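Local coordinates for mandelate racemase / muconate lactonizing enzyme family protein (Agrobacterium tumefaciens, PDB 4DXK) that probably acts as a metal-dependent lyase or isomerase of the enolase superfamily, in the mandelate racemase subgroup, with an unestablished substrate, at residues A[170-175]-A[341-346]; A[202-207]-A[235-240]; A[221-226]-A[253-258]; A[228-233]-A[239-244]. All coordinates share one frame; numbering follows the deposited sequence. Where two conformers were deposited one is given.

Interaction 1: A[170-175]-A[341-346]. With PO4 (phosphate ion), chain B.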
loop_
_atom_site.group_PDB
_atom_site.type_symbol
_atom_site.label_atom_id
_atom_site.label_comp_id
_atom_site.label_asym_id
_atom_site.label_seq_id
_atom_site.Cartn_x
_atom_site.Cartn_y
_atom_site.Cartn_z
ATOM N N ALA A 170 19.916 28.607 18.704
ATOM C CA ALA A 170 19.833 27.878 17.448
ATOM C C ALA A 170 20.492 28.695 16.346
ATOM O O ALA A 170 20.387 29.927 16.326
ATOM C CB ALA A 170 18.387 27.589 17.098
ATOM N N MET A 171 21.161 28.002 15.431
ATOM C CA MET A 171 21.823 28.644 14.304
ATOM C C MET A 171 21.722 27.735 13.092
ATOM O O MET A 171 21.731 26.502 13.215
ATOM C CB MET A 171 23.287 28.935 14.633
ATOM C CG MET A 171 24.126 27.684 14.853
ATOM S SD MET A 171 25.766 28.022 15.522
ATOM C CE MET A 171 26.560 28.769 14.104
ATOM N N LYS A 172 21.628 28.349 11.920
ATOM C CA LYS A 172 21.493 27.604 10.677
ATOM C C LYS A 172 22.677 27.902 9.771
ATOM O O LYS A 172 23.045 29.062 9.590
ATOM C CB LYS A 172 20.174 27.945 9.976
ATOM C CG LYS A 172 19.908 27.097 8.733
ATOM C CD LYS A 172 18.422 27.108 8.330
ATOM C CE LYS A 172 18.056 28.363 7.560
ATOM N NZ LYS A 172 16.601 28.375 7.231
ATOM N N ILE A 173 23.274 26.845 9.218
ATOM C CA ILE A 173 24.443 26.975 8.353
ATOM C C ILE A 173 24.250 26.154 7.080
ATOM O O ILE A 173 23.424 25.237 7.039
ATOM C CB ILE A 173 25.740 26.547 9.084
ATOM C CG1 ILE A 173 25.667 25.085 9.534
ATOM C CG2 ILE A 173 26.001 27.461 10.277
ATOM C CD1 ILE A 173 26.977 24.558 10.107
ATOM N N TRP A 174 24.989 26.503 6.032
ATOM C CA TRP A 174 24.904 25.794 4.756
ATOM C C TRP A 174 26.287 25.504 4.168
ATOM O O TRP A 174 26.639 26.017 3.104
ATOM C CB TRP A 174 24.017 26.541 3.745
ATOM C CG TRP A 174 24.227 28.027 3.633
ATOM C CD1 TRP A 174 25.049 28.682 2.760
ATOM C CD2 TRP A 174 23.553 29.041 4.385
ATOM N NE1 TRP A 174 24.944 30.040 2.941
ATOM C CE2 TRP A 174 24.032 30.287 3.933
ATOM C CE3 TRP A 174 22.602 29.015 5.406
ATOM C CZ2 TRP A 174 23.593 31.496 4.471
ATOM C CZ3 TRP A 174 22.161 30.215 5.935
ATOM C CH2 TRP A 174 22.659 31.437 5.469
ATOM N N PRO A 175 27.077 24.665 4.856
ATOM C CA PRO A 175 28.463 24.446 4.442
ATOM C C PRO A 175 28.620 23.478 3.268
ATOM O O PRO A 175 29.756 23.282 2.835
ATOM C CB PRO A 175 29.111 23.868 5.705
ATOM C CG PRO A 175 28.007 23.133 6.378
ATOM C CD PRO A 175 26.749 23.924 6.091
ATOM N N VAL A 341 9.820 28.194 15.926
ATOM C CA VAL A 341 10.809 29.261 15.991
ATOM C C VAL A 341 10.489 30.261 14.900
ATOM O O VAL A 341 9.835 29.917 13.910
ATOM C CB VAL A 341 12.244 28.749 15.732
ATOM C CG1 VAL A 341 12.828 28.088 16.969
ATOM C CG2 VAL A 341 12.276 27.800 14.531
ATOM N N GLN A 342 10.944 31.498 15.086
ATOM C CA GLN A 342 10.854 32.519 14.043
ATOM C C GLN A 342 12.244 33.002 13.673
ATOM O O GLN A 342 12.864 33.747 14.434
ATOM C CB GLN A 342 9.998 33.711 14.481
ATOM C CG GLN A 342 9.964 34.819 13.427
ATOM C CD GLN A 342 9.464 34.299 12.093
ATOM O OE1 GLN A 342 8.343 33.793 11.996
ATOM N NE2 GLN A 342 10.306 34.392 11.056
ATOM N N GLU A 343 12.732 32.563 12.514
ATOM C CA GLU A 343 14.007 33.000 11.961
ATOM C C GLU A 343 14.114 34.521 11.893
ATOM O O GLU A 343 13.129 35.197 11.575
ATOM C CB GLU A 343 14.143 32.454 10.540
ATOM C CG GLU A 343 15.499 32.706 9.930
ATOM C CD GLU A 343 15.609 32.216 8.510
ATOM O OE1 GLU A 343 14.609 32.270 7.764
ATOM O OE2 GLU A 343 16.708 31.768 8.135
ATOM N N SER A 344 15.297 35.057 12.171
ATOM C CA SER A 344 15.497 36.482 11.973
ATOM C C SER A 344 16.938 36.790 11.618
ATOM O O SER A 344 17.810 35.933 11.731
ATOM C CB SER A 344 15.060 37.277 13.208
ATOM O OG SER A 344 15.908 37.027 14.315
ATOM N N VAL A 345 17.160 38.024 11.178
ATOM C CA VAL A 345 18.471 38.529 10.800
ATOM C C VAL A 345 19.256 38.916 12.047
ATOM O O VAL A 345 18.723 39.572 12.945
ATOM C CB VAL A 345 18.323 39.784 9.911
ATOM C CG1 VAL A 345 19.673 40.457 9.675
ATOM C CG2 VAL A 345 17.634 39.443 8.589
ATOM N N ARG A 346 20.515 38.506 12.118
ATOM C CA ARG A 346 21.359 38.944 13.218
ATOM C C ARG A 346 21.509 40.465 13.187
ATOM O O ARG A 346 21.889 41.036 12.166
ATOM C CB ARG A 346 22.718 38.245 13.170
ATOM C CG ARG A 346 23.307 38.116 11.783
ATOM C CD ARG A 346 24.526 37.205 11.790
ATOM N NE ARG A 346 25.268 37.294 10.537
ATOM C CZ ARG A 346 26.257 38.156 10.317
ATOM N NH1 ARG A 346 26.877 38.172 9.144
ATOM N NH2 ARG A 346 26.629 39.003 11.268
HETATM P P PO4 B . 17.504 30.748 4.638
HETATM O O1 PO4 B . 16.425 29.695 4.842
HETATM O O2 PO4 B . 17.096 31.705 3.544
HETATM O O3 PO4 B . 17.756 31.566 5.875
HETATM O O4 PO4 B . 18.796 30.063 4.238
#
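Lys172, on strand 170-173, and Glu343, at a short weakly bonded strand, meet at their charged ends, and their side chains run nearly perpendicular to each other. The crossing brings Lys172 NZ to 3.5 Å from Glu343 OE2, a long salt bridge. Both side chains are buried. Glu343 is straight from root to tip: CG lies anti to the backbone N (chi1 -173°) and the chain stays extended beyond it, which carries the carboxylate across to the lysine. Lys172 instead bends at chi3 (80°), and the bend turns the ammonium group to the phosphate.

The ion sits against both side chains. Lys172 NZ donates a hydrogen bond to phosphate O1 at 2.7 Å. Glu343 OE2 is 2.5 Å from phosphate O3. Trp174 borders the ion obliquely, with CZ3 3.8 Å from phosphate O4. His318 gives the phosphate a further hydrogen bond. Lys172 NZ is also paired with Glu242 and hydrogen-bonded to Tyr118, while Glu343 OE1 accepts from the succinimide residue at position 319. Several partners thus fix each charged group.

The phosphate probably comes from the crystallisation liquor. The sodium ion lies about 4 Å from the side chain of Lys172, so the arrangement belongs to the metal-containing active-site pocket of the enolase-superfamily barrel.

Interaction 2: A[202-207]-A[235-240]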
loop_
_atom_site.group_PDB
_atom_site.type_symbol
_atom_site.label_atom_id
_atom_site.label_comp_id
_atom_site.label_asym_id
_atom_site.label_seq_id
_atom_site.Cartn_x
_atom_site.Cartn_y
_atom_site.Cartn_z
ATOM N N LYS A 202 33.617 22.080 14.922
ATOM C CA LYS A 202 34.066 23.290 15.605
ATOM C C LYS A 202 32.982 23.856 16.529
ATOM O O LYS A 202 33.267 24.267 17.653
ATOM C CB LYS A 202 34.549 24.343 14.598
ATOM C CG LYS A 202 35.733 23.884 13.739
ATOM C CD LYS A 202 36.351 25.030 12.938
ATOM C CE LYS A 202 36.824 24.561 11.562
ATOM N NZ LYS A 202 37.782 23.425 11.648
ATOM N N ILE A 203 31.732 23.853 16.076
ATOM C CA ILE A 203 30.638 24.331 16.919
ATOM C C ILE A 203 30.469 23.450 18.153
ATOM O O ILE A 203 30.360 23.956 19.270
ATOM C CB ILE A 203 29.303 24.390 16.145
ATOM C CG1 ILE A 203 29.371 25.465 15.060
ATOM C CG2 ILE A 203 28.145 24.677 17.098
ATOM C CD1 ILE A 203 28.275 25.352 14.007
ATOM N N ARG A 204 30.464 22.135 17.952
ATOM C CA ARG A 204 30.287 21.199 19.056
ATOM C C ARG A 204 31.449 21.275 20.055
ATOM O O ARG A 204 31.239 21.185 21.269
ATOM C CB ARG A 204 30.108 19.771 18.542
ATOM C CG ARG A 204 28.762 19.516 17.877
ATOM C CD ARG A 204 27.601 19.592 18.864
ATOM N NE ARG A 204 26.329 19.424 18.168
ATOM C CZ ARG A 204 25.279 20.225 18.310
ATOM N NH1 ARG A 204 25.329 21.259 19.142
ATOM N NH2 ARG A 204 24.176 19.992 17.614
ATOM N N LYS A 205 32.670 21.448 19.554
ATOM C CA LYS A 205 33.826 21.585 20.441
ATOM C C LYS A 205 33.695 22.847 21.285
ATOM O O LYS A 205 34.072 22.864 22.462
ATOM C CB LYS A 205 35.138 21.608 19.648
ATOM C CG LYS A 205 36.370 21.920 20.497
ATOM C CD LYS A 205 37.668 21.603 19.768
ATOM C CE LYS A 205 38.877 22.070 20.571
ATOM N NZ LYS A 205 40.145 21.452 20.092
ATOM N N ALA A 206 33.160 23.902 20.683
ATOM C CA ALA A 206 33.025 25.193 21.351
ATOM C C ALA A 206 31.906 25.242 22.391
ATOM O O ALA A 206 32.138 25.655 23.528
ATOM C CB ALA A 206 32.838 26.307 20.326
ATOM N N VAL A 207 30.696 24.839 22.004
ATOM C CA VAL A 207 29.527 25.023 22.864
ATOM C C VAL A 207 28.766 23.742 23.203
ATOM O O VAL A 207 27.720 23.793 23.858
ATOM C CB VAL A 207 28.537 26.030 22.255
ATOM C CG1 VAL A 207 29.212 27.384 22.058
ATOM C CG2 VAL A 207 27.978 25.500 20.937
ATOM N N PRO A 235 26.771 12.074 13.647
ATOM C CA PRO A 235 27.467 12.320 14.922
ATOM C C PRO A 235 27.266 13.724 15.488
ATOM O O PRO A 235 27.649 13.960 16.631
ATOM C CB PRO A 235 28.948 12.134 14.562
ATOM C CG PRO A 235 28.957 11.328 13.317
ATOM C CD PRO A 235 27.719 11.728 12.570
ATOM N N TYR A 236 26.697 14.645 14.719
ATOM C CA TYR A 236 26.662 16.042 15.141
ATOM C C TYR A 236 25.332 16.504 15.713
ATOM O O TYR A 236 25.170 17.681 16.040
ATOM C CB TYR A 236 27.138 16.951 14.010
ATOM C CG TYR A 236 28.490 16.521 13.506
ATOM C CD1 TYR A 236 29.642 16.819 14.219
ATOM C CD2 TYR A 236 28.614 15.770 12.341
ATOM C CE1 TYR A 236 30.882 16.402 13.774
ATOM C CE2 TYR A 236 29.847 15.353 11.890
ATOM C CZ TYR A 236 30.977 15.673 12.611
ATOM O OH TYR A 236 32.212 15.259 12.166
ATOM N N GLN A 237 24.391 15.574 15.845
ATOM C CA GLN A 237 23.093 15.872 16.452
ATOM C C GLN A 237 22.429 17.092 15.815
ATOM O O GLN A 237 22.054 18.037 16.504
ATOM C CB GLN A 237 23.233 16.092 17.964
ATOM C CG GLN A 237 23.810 14.899 18.718
ATOM C CD GLN A 237 25.329 14.903 18.774
ATOM O OE1 GLN A 237 25.960 15.950 18.959
ATOM N NE2 GLN A 237 25.925 13.727 18.617
ATOM N N THR A 238 22.298 17.069 14.493
ATOM C CA THR A 238 21.675 18.176 13.785
ATOM C C THR A 238 20.179 18.270 14.104
ATOM O O THR A 238 19.535 17.269 14.417
ATOM C CB THR A 238 21.918 18.067 12.281
ATOM O OG1 THR A 238 21.495 16.775 11.829
ATOM C CG2 THR A 238 23.399 18.247 11.980
ATOM N N PHE A 239 19.643 19.480 14.037
ATOM C CA PHE A 239 18.273 19.737 14.466
ATOM C C PHE A 239 17.262 19.513 13.345
ATOM O O PHE A 239 16.206 18.915 13.558
ATOM C CB PHE A 239 18.169 21.166 14.991
ATOM C CG PHE A 239 16.857 21.484 15.642
ATOM C CD1 PHE A 239 16.519 20.922 16.865
ATOM C CD2 PHE A 239 15.958 22.348 15.033
ATOM C CE1 PHE A 239 15.310 21.223 17.480
ATOM C CE2 PHE A 239 14.752 22.662 15.645
ATOM C CZ PHE A 239 14.424 22.090 16.866
ATOM N N TRP A 240 17.581 20.013 12.156
ATOM C CA TRP A 240 16.767 19.741 10.975
ATOM C C TRP A 240 17.620 19.796 9.725
ATOM O O TRP A 240 18.697 20.401 9.738
ATOM C CB TRP A 240 15.533 20.651 10.913
ATOM C CG TRP A 240 15.656 22.091 10.444
ATOM C CD1 TRP A 240 16.368 22.589 9.377
ATOM C CD2 TRP A 240 14.936 23.200 10.994
ATOM N NE1 TRP A 240 16.135 23.947 9.247
ATOM C CE2 TRP A 240 15.252 24.336 10.223
ATOM C CE3 TRP A 240 14.059 23.341 12.073
ATOM C CZ2 TRP A 240 14.729 25.604 10.512
ATOM C CZ3 TRP A 240 13.522 24.588 12.337
ATOM C CH2 TRP A 240 13.864 25.702 11.565
#
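The guanidinium group of Arg204 meets segment 235-240 with its edge. Tyr236 O and Gln237 O both lie at that edge, near the guanidinium plane. The ring of Tyr236 is occupied differently: Pro235 CB stands over the centre of one face, 4.2 Å above the plane. The amide of Gln237 is turned 34° from the guanidinium plane, and its OE1 is 3.6 Å from Arg204 NE.

Arg204 grips Tyr236 O side-on with two nitrogens. Arg204 NE donates to Tyr236 O at 3.0 Å with an N-H...O angle of 149°. It approaches from above the carbonyl plane. Arg204 NH2 donates to Tyr236 O at 3.0 Å, this time within the carbonyl plane. Both bonds keep Tyr236 O almost in the guanidinium plane. A weak third bond runs from Arg204 NH2 to Gln237 O at 3.1 Å. The third nitrogen, NH1, is used elsewhere: it binds the backbone oxygens of Gly208 and Met211. All three nitrogens therefore hold backbone carbonyls, and the rotation of the group is well fixed. The arginine chain bends at chi2 (-67°) before it runs out to these carbonyls.

The contact lies near the surface, and Met190 of a second subunit packs on both Arg204 and Gln237. Arg204, near the end of helix 190-207, also touches Ile213 of strand 212-216, while Tyr236 packs back on Leu197 and Glu201 of the same helix. The arginine thus ties helix 190-207 to the connection that leads from helix 223-232 into strand 240-242.

Interaction 3: A[221-226]-A[253-258]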
loop_
_atom_site.group_PDB
_atom_site.type_symbol
_atom_site.label_atom_id
_atom_site.label_comp_id
_atom_site.label_asym_id
_atom_site.label_seq_id
_atom_site.Cartn_x
_atom_site.Cartn_y
_atom_site.Cartn_z
ATOM N N TRP A 221 21.017 19.340 -3.974
ATOM C CA TRP A 221 21.505 17.969 -4.139
ATOM C C TRP A 221 20.495 17.030 -4.771
ATOM O O TRP A 221 19.287 17.154 -4.546
ATOM C CB TRP A 221 21.917 17.406 -2.775
ATOM C CG TRP A 221 23.078 18.136 -2.208
ATOM C CD1 TRP A 221 23.051 19.160 -1.309
ATOM C CD2 TRP A 221 24.447 17.930 -2.544
ATOM N NE1 TRP A 221 24.335 19.597 -1.046
ATOM C CE2 TRP A 221 25.207 18.858 -1.805
ATOM C CE3 TRP A 221 25.107 17.058 -3.415
ATOM C CZ2 TRP A 221 26.596 18.919 -1.894
ATOM C CZ3 TRP A 221 26.479 17.125 -3.504
ATOM C CH2 TRP A 221 27.210 18.052 -2.752
ATOM N N GLN A 222 21.001 16.076 -5.553
ATOM C CA GLN A 222 20.220 14.925 -5.976
ATOM C C GLN A 222 20.063 13.941 -4.808
ATOM O O GLN A 222 20.692 14.106 -3.761
ATOM C CB GLN A 222 20.851 14.261 -7.203
ATOM C CG GLN A 222 20.954 15.201 -8.400
ATOM C CD GLN A 222 19.598 15.673 -8.857
ATOM O OE1 GLN A 222 18.734 14.866 -9.197
ATOM N NE2 GLN A 222 19.387 16.982 -8.846
ATOM N N LEU A 223 19.227 12.923 -4.979
ATOM C CA LEU A 223 18.825 12.075 -3.853
ATOM C C LEU A 223 19.961 11.291 -3.222
ATOM O O LEU A 223 20.080 11.249 -1.992
ATOM C CB LEU A 223 17.704 11.123 -4.261
ATOM C CG LEU A 223 17.242 10.172 -3.154
ATOM C CD1 LEU A 223 16.608 10.929 -1.999
ATOM C CD2 LEU A 223 16.270 9.141 -3.708
ATOM N N LEU A 224 20.779 10.650 -4.046
ATOM C CA LEU A 224 21.828 9.798 -3.489
ATOM C C LEU A 224 22.884 10.558 -2.665
ATOM O O LEU A 224 23.151 10.190 -1.528
ATOM C CB LEU A 224 22.463 8.899 -4.553
ATOM C CG LEU A 224 21.487 7.979 -5.293
ATOM C CD1 LEU A 224 22.268 7.108 -6.259
ATOM C CD2 LEU A 224 20.669 7.119 -4.338
ATOM N N PRO A 225 23.478 11.636 -3.218
ATOM C CA PRO A 225 24.423 12.359 -2.362
ATOM C C PRO A 225 23.722 13.036 -1.171
ATOM O O PRO A 225 24.340 13.174 -0.111
ATOM C CB PRO A 225 25.050 13.389 -3.310
ATOM C CG PRO A 225 24.053 13.545 -4.421
ATOM C CD PRO A 225 23.479 12.163 -4.594
ATOM N N ALA A 226 22.460 13.439 -1.317
ATOM C CA ALA A 226 21.726 13.968 -0.166
ATOM C C ALA A 226 21.667 12.939 0.969
ATOM O O ALA A 226 21.898 13.279 2.139
ATOM C CB ALA A 226 20.329 14.401 -0.581
ATOM N N LEU A 253 11.119 12.224 -0.961
ATOM C CA LEU A 253 11.453 12.494 0.439
ATOM C C LEU A 253 11.312 11.265 1.337
ATOM O O LEU A 253 11.958 11.184 2.378
ATOM C CB LEU A 253 10.604 13.640 0.989
ATOM C CG LEU A 253 10.838 14.985 0.313
ATOM C CD1 LEU A 253 9.872 16.003 0.872
ATOM C CD2 LEU A 253 12.266 15.450 0.514
ATOM N N THR A 254 10.502 10.288 0.942
ATOM C CA THR A 254 10.329 9.113 1.798
ATOM C C THR A 254 11.637 8.345 1.967
ATOM O O THR A 254 11.968 7.862 3.053
ATOM C CB THR A 254 9.210 8.187 1.292
ATOM O OG1 THR A 254 9.603 7.578 0.058
ATOM C CG2 THR A 254 7.939 8.984 1.082
ATOM N N ARG A 255 12.407 8.255 0.899
ATOM C CA ARG A 255 13.681 7.571 1.002
ATOM C C ARG A 255 14.693 8.357 1.808
ATOM O O ARG A 255 15.492 7.776 2.545
ATOM C CB ARG A 255 14.217 7.275 -0.373
ATOM C CG ARG A 255 13.323 6.294 -1.079
ATOM C CD ARG A 255 13.856 5.962 -2.413
ATOM N NE ARG A 255 15.182 5.362 -2.338
ATOM C CZ ARG A 255 15.859 5.017 -3.424
ATOM N NH1 ARG A 255 15.317 5.233 -4.611
ATOM N NH2 ARG A 255 17.066 4.474 -3.323
ATOM N N TYR A 256 14.654 9.680 1.679
ATOM C CA TYR A 256 15.542 10.522 2.457
ATOM C C TYR A 256 15.235 10.369 3.943
ATOM O O TYR A 256 16.142 10.203 4.764
ATOM C CB TYR A 256 15.396 11.981 2.024
ATOM C CG TYR A 256 16.373 12.882 2.735
ATOM C CD1 TYR A 256 17.648 13.089 2.234
ATOM C CD2 TYR A 256 16.028 13.506 3.926
ATOM C CE1 TYR A 256 18.559 13.901 2.898
ATOM C CE2 TYR A 256 16.932 14.318 4.599
ATOM C CZ TYR A 256 18.190 14.520 4.075
ATOM O OH TYR A 256 19.084 15.325 4.746
ATOM N N ALA A 257 13.959 10.425 4.297
ATOM C CA ALA A 257 13.560 10.324 5.699
ATOM C C ALA A 257 13.943 8.972 6.302
ATOM O O ALA A 257 14.154 8.868 7.512
ATOM C CB ALA A 257 12.065 10.567 5.845
ATOM N N ALA A 258 14.054 7.953 5.457
ATOM C CA ALA A 258 14.407 6.609 5.909
ATOM C C ALA A 258 15.826 6.530 6.463
ATOM O O ALA A 258 16.129 5.645 7.273
ATOM C CB ALA A 258 14.228 5.607 4.779
HETATM O O HOH W 1 21.301 15.747 3.299
#
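Tyr256 reaches Ala226 because its chi1 of -176° swings the ring away from its own backbone N and across to the neighbouring helix. Leu223 has a similar first torsion (179°), and its two methyl branches divide the work. CD2 lies over one face of the Arg255 guanidinium, offset toward the rim and 4.1 Å from Arg255 NH1. CD1 packs on Tyr256 CB at 4.3 Å.

The Tyr256 ring turns its edge to Ala226 O, which is 3.5 Å from Tyr256 CE1. Ala226 CB makes an apolar contact with Tyr256 CE1 at 3.9 Å. One water joins the two residues. It donates to Ala226 O at 2.8 Å and is hydrogen-bonded to Tyr256 OH at 2.7 Å, near the plane of the ring. The hydroxyl has a second partner in His241.

Arg255 NH1 bonds to Ala285 O of a third subunit, whose His312 packs on Leu223. Within the chain, Tyr256 is bordered by Pro244 and by Ile264 of strand 264-266. The contact joins the first turn of helix 223-232 to helix 253-259, two helices on the outside of the barrel, next to a subunit interface.

Interaction 4: A[228-233]-A[239-244]. With NA (sodium ion), chain C.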
loop_
_atom_site.group_PDB
_atom_site.type_symbol
_atom_site.label_atom_id
_atom_site.label_comp_id
_atom_site.label_asym_id
_atom_site.label_seq_id
_atom_site.Cartn_x
_atom_site.Cartn_y
_atom_site.Cartn_z
ATOM N N GLN A 228 23.715 10.377 1.407
ATOM C CA GLN A 228 25.085 10.169 1.863
ATOM C C GLN A 228 25.483 11.233 2.889
ATOM O O GLN A 228 26.052 10.927 3.942
ATOM C CB GLN A 228 26.009 10.230 0.648
ATOM C CG GLN A 228 27.480 10.035 0.944
ATOM C CD GLN A 228 28.329 10.219 -0.295
ATOM O OE1 GLN A 228 27.812 10.402 -1.396
ATOM N NE2 GLN A 228 29.643 10.165 -0.124
ATOM N N ILE A 229 25.180 12.487 2.572
ATOM C CA ILE A 229 25.463 13.601 3.472
ATOM C C ILE A 229 24.664 13.489 4.771
ATOM O O ILE A 229 25.204 13.702 5.866
ATOM C CB ILE A 229 25.190 14.959 2.779
ATOM C CG1 ILE A 229 26.167 15.184 1.620
ATOM C CG2 ILE A 229 25.234 16.105 3.787
ATOM C CD1 ILE A 229 25.757 16.307 0.686
ATOM N N ALA A 230 23.381 13.148 4.647
ATOM C CA ALA A 230 22.513 13.011 5.814
ATOM C C ALA A 230 23.106 12.009 6.800
ATOM O O ALA A 230 23.198 12.287 7.998
ATOM C CB ALA A 230 21.116 12.583 5.401
ATOM N N LYS A 231 23.493 10.840 6.301
ATOM C CA LYS A 231 24.082 9.815 7.165
ATOM C C LYS A 231 25.358 10.316 7.835
ATOM O O LYS A 231 25.580 10.091 9.034
ATOM C CB LYS A 231 24.364 8.534 6.382
ATOM C CG LYS A 231 23.108 7.849 5.878
ATOM C CD LYS A 231 23.378 6.434 5.389
ATOM C CE LYS A 231 24.322 6.417 4.206
ATOM N NZ LYS A 231 24.748 5.024 3.852
ATOM N N ALA A 232 26.186 11.024 7.075
ATOM C CA ALA A 232 27.450 11.533 7.597
ATOM C C ALA A 232 27.256 12.575 8.701
ATOM O O ALA A 232 28.167 12.814 9.501
ATOM C CB ALA A 232 28.293 12.111 6.466
ATOM N N LEU A 233 26.085 13.203 8.744
ATOM C CA LEU A 233 25.820 14.227 9.752
ATOM C C LEU A 233 25.399 13.656 11.098
ATOM O O LEU A 233 25.304 14.396 12.079
ATOM C CB LEU A 233 24.761 15.212 9.252
ATOM C CG LEU A 233 25.297 16.234 8.252
ATOM C CD1 LEU A 233 24.172 16.872 7.461
ATOM C CD2 LEU A 233 26.111 17.304 8.976
ATOM N N PHE A 239 19.643 19.480 14.037
ATOM C CA PHE A 239 18.273 19.737 14.466
ATOM C C PHE A 239 17.262 19.513 13.345
ATOM O O PHE A 239 16.206 18.915 13.558
ATOM C CB PHE A 239 18.169 21.166 14.991
ATOM C CG PHE A 239 16.857 21.484 15.642
ATOM C CD1 PHE A 239 16.519 20.922 16.865
ATOM C CD2 PHE A 239 15.958 22.348 15.033
ATOM C CE1 PHE A 239 15.310 21.223 17.480
ATOM C CE2 PHE A 239 14.752 22.662 15.645
ATOM C CZ PHE A 239 14.424 22.090 16.866
ATOM N N TRP A 240 17.581 20.013 12.156
ATOM C CA TRP A 240 16.767 19.741 10.975
ATOM C C TRP A 240 17.620 19.796 9.725
ATOM O O TRP A 240 18.697 20.401 9.738
ATOM C CB TRP A 240 15.533 20.651 10.913
ATOM C CG TRP A 240 15.656 22.091 10.444
ATOM C CD1 TRP A 240 16.368 22.589 9.377
ATOM C CD2 TRP A 240 14.936 23.200 10.994
ATOM N NE1 TRP A 240 16.135 23.947 9.247
ATOM C CE2 TRP A 240 15.252 24.336 10.223
ATOM C CE3 TRP A 240 14.059 23.341 12.073
ATOM C CZ2 TRP A 240 14.729 25.604 10.512
ATOM C CZ3 TRP A 240 13.522 24.588 12.337
ATOM C CH2 TRP A 240 13.864 25.702 11.565
ATOM N N HIS A 241 17.149 19.147 8.665
ATOM C CA HIS A 241 17.813 19.150 7.365
ATOM C C HIS A 241 16.855 19.778 6.380
ATOM O O HIS A 241 15.839 19.172 6.000
ATOM C CB HIS A 241 18.190 17.732 6.933
ATOM C CG HIS A 241 19.286 17.130 7.755
ATOM N ND1 HIS A 241 19.717 15.830 7.587
ATOM C CD2 HIS A 241 20.043 17.647 8.752
ATOM C CE1 HIS A 241 20.686 15.572 8.448
ATOM N NE2 HIS A 241 20.899 16.656 9.172
ATOM N N GLU A 242 17.161 21.010 5.993
ATOM C CA GLU A 242 16.235 21.842 5.234
ATOM C C GLU A 242 16.507 21.752 3.741
ATOM O O GLU A 242 17.648 21.920 3.288
ATOM C CB GLU A 242 16.358 23.287 5.711
ATOM C CG GLU A 242 15.395 24.269 5.051
ATOM C CD GLU A 242 15.460 25.644 5.690
ATOM O OE1 GLU A 242 15.926 25.760 6.842
ATOM O OE2 GLU A 242 15.065 26.634 5.034
ATOM N N ASP A 243 15.448 21.495 2.980
ATOM C CA ASP A 243 15.519 21.420 1.523
ATOM C C ASP A 243 16.706 20.578 1.044
ATOM O O ASP A 243 17.532 21.039 0.258
ATOM C CB ASP A 243 15.525 22.832 0.929
ATOM C CG ASP A 243 14.193 23.525 1.092
ATOM O OD1 ASP A 243 13.181 22.815 1.126
ATOM O OD2 ASP A 243 14.152 24.765 1.188
ATOM N N PRO A 244 16.777 19.317 1.499
ATOM C CA PRO A 244 17.927 18.485 1.128
ATOM C C PRO A 244 17.989 18.153 -0.360
ATOM O O PRO A 244 19.079 17.884 -0.878
ATOM C CB PRO A 244 17.706 17.210 1.941
ATOM C CG PRO A 244 16.214 17.170 2.189
ATOM C CD PRO A 244 15.847 18.603 2.398
HETATM NA NA NA C . 16.019 28.133 3.544
HETATM O O HOH W 2 16.024 26.546 1.843
HETATM O O HOH W 3 16.909 29.644 1.969
#
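His241, on strand 240-242, lies beside helix 223-232, and its CA is 7.9 Å from the CA of Ala230. The imidazole lies between strand and helix. Leu233 CD1 comes obliquely to the ring, 3.7 Å from His241 NE2. Leu233 and His241 lie side by side, pointing opposite ways. Ala230 CA also approaches the ring obliquely, 4.1 Å from His241 CE1. NE2 is hydrogen-bonded to Thr238 OG1 and ND1 is held as well, so both nitrogens fix the orientation of the buried ring.

The next residue serves the metal. The side chain of Glu242 is fully stretched (chi1 -177°, chi2 173°), and this reach lets OE2 bind sodium at 2.3 Å. Its other oxygen, Glu242 OE1, accepts from Trp240 NE1 at 3.0 Å, on the anti side of the carboxylate. Trp240 is thus a second-shell residue that positions the ligand. Asp243 OD2 accepts a bond from a water that also binds the sodium.

Glu216 and Glu268 complete the set of protein ligands. The helix and strand belong to the beta-alpha-beta unit 212-216, 223-232, 240-242. Acidic ligands at the C-terminal ends of successive strands, around one metal, are characteristic of the enolase-superfamily barrel.

Overall arrangement
All four contacts lie in the barrel domain, and the segments of interactions 2, 3 and 4 fall between those of interaction 1 in sequence. Interactions 1 and 4 meet at the metal site on the parallel sheet, their centres 16 Å apart, linked by the salt bridge of Lys172 and Glu242. Interactions 3 and 4 share helix 223-232, and their centres are 9 Å apart; a probable hydrogen bond between Tyr256 and His241 connects them. Interactions 2 and 4 share Phe239 and Trp240, with centres 13 Å apart. Interactions 2 and 3 do not touch and alternate along the chain. The contacts run from the active-site pocket through strand 240-242 to the outer helices and subunit interfaces.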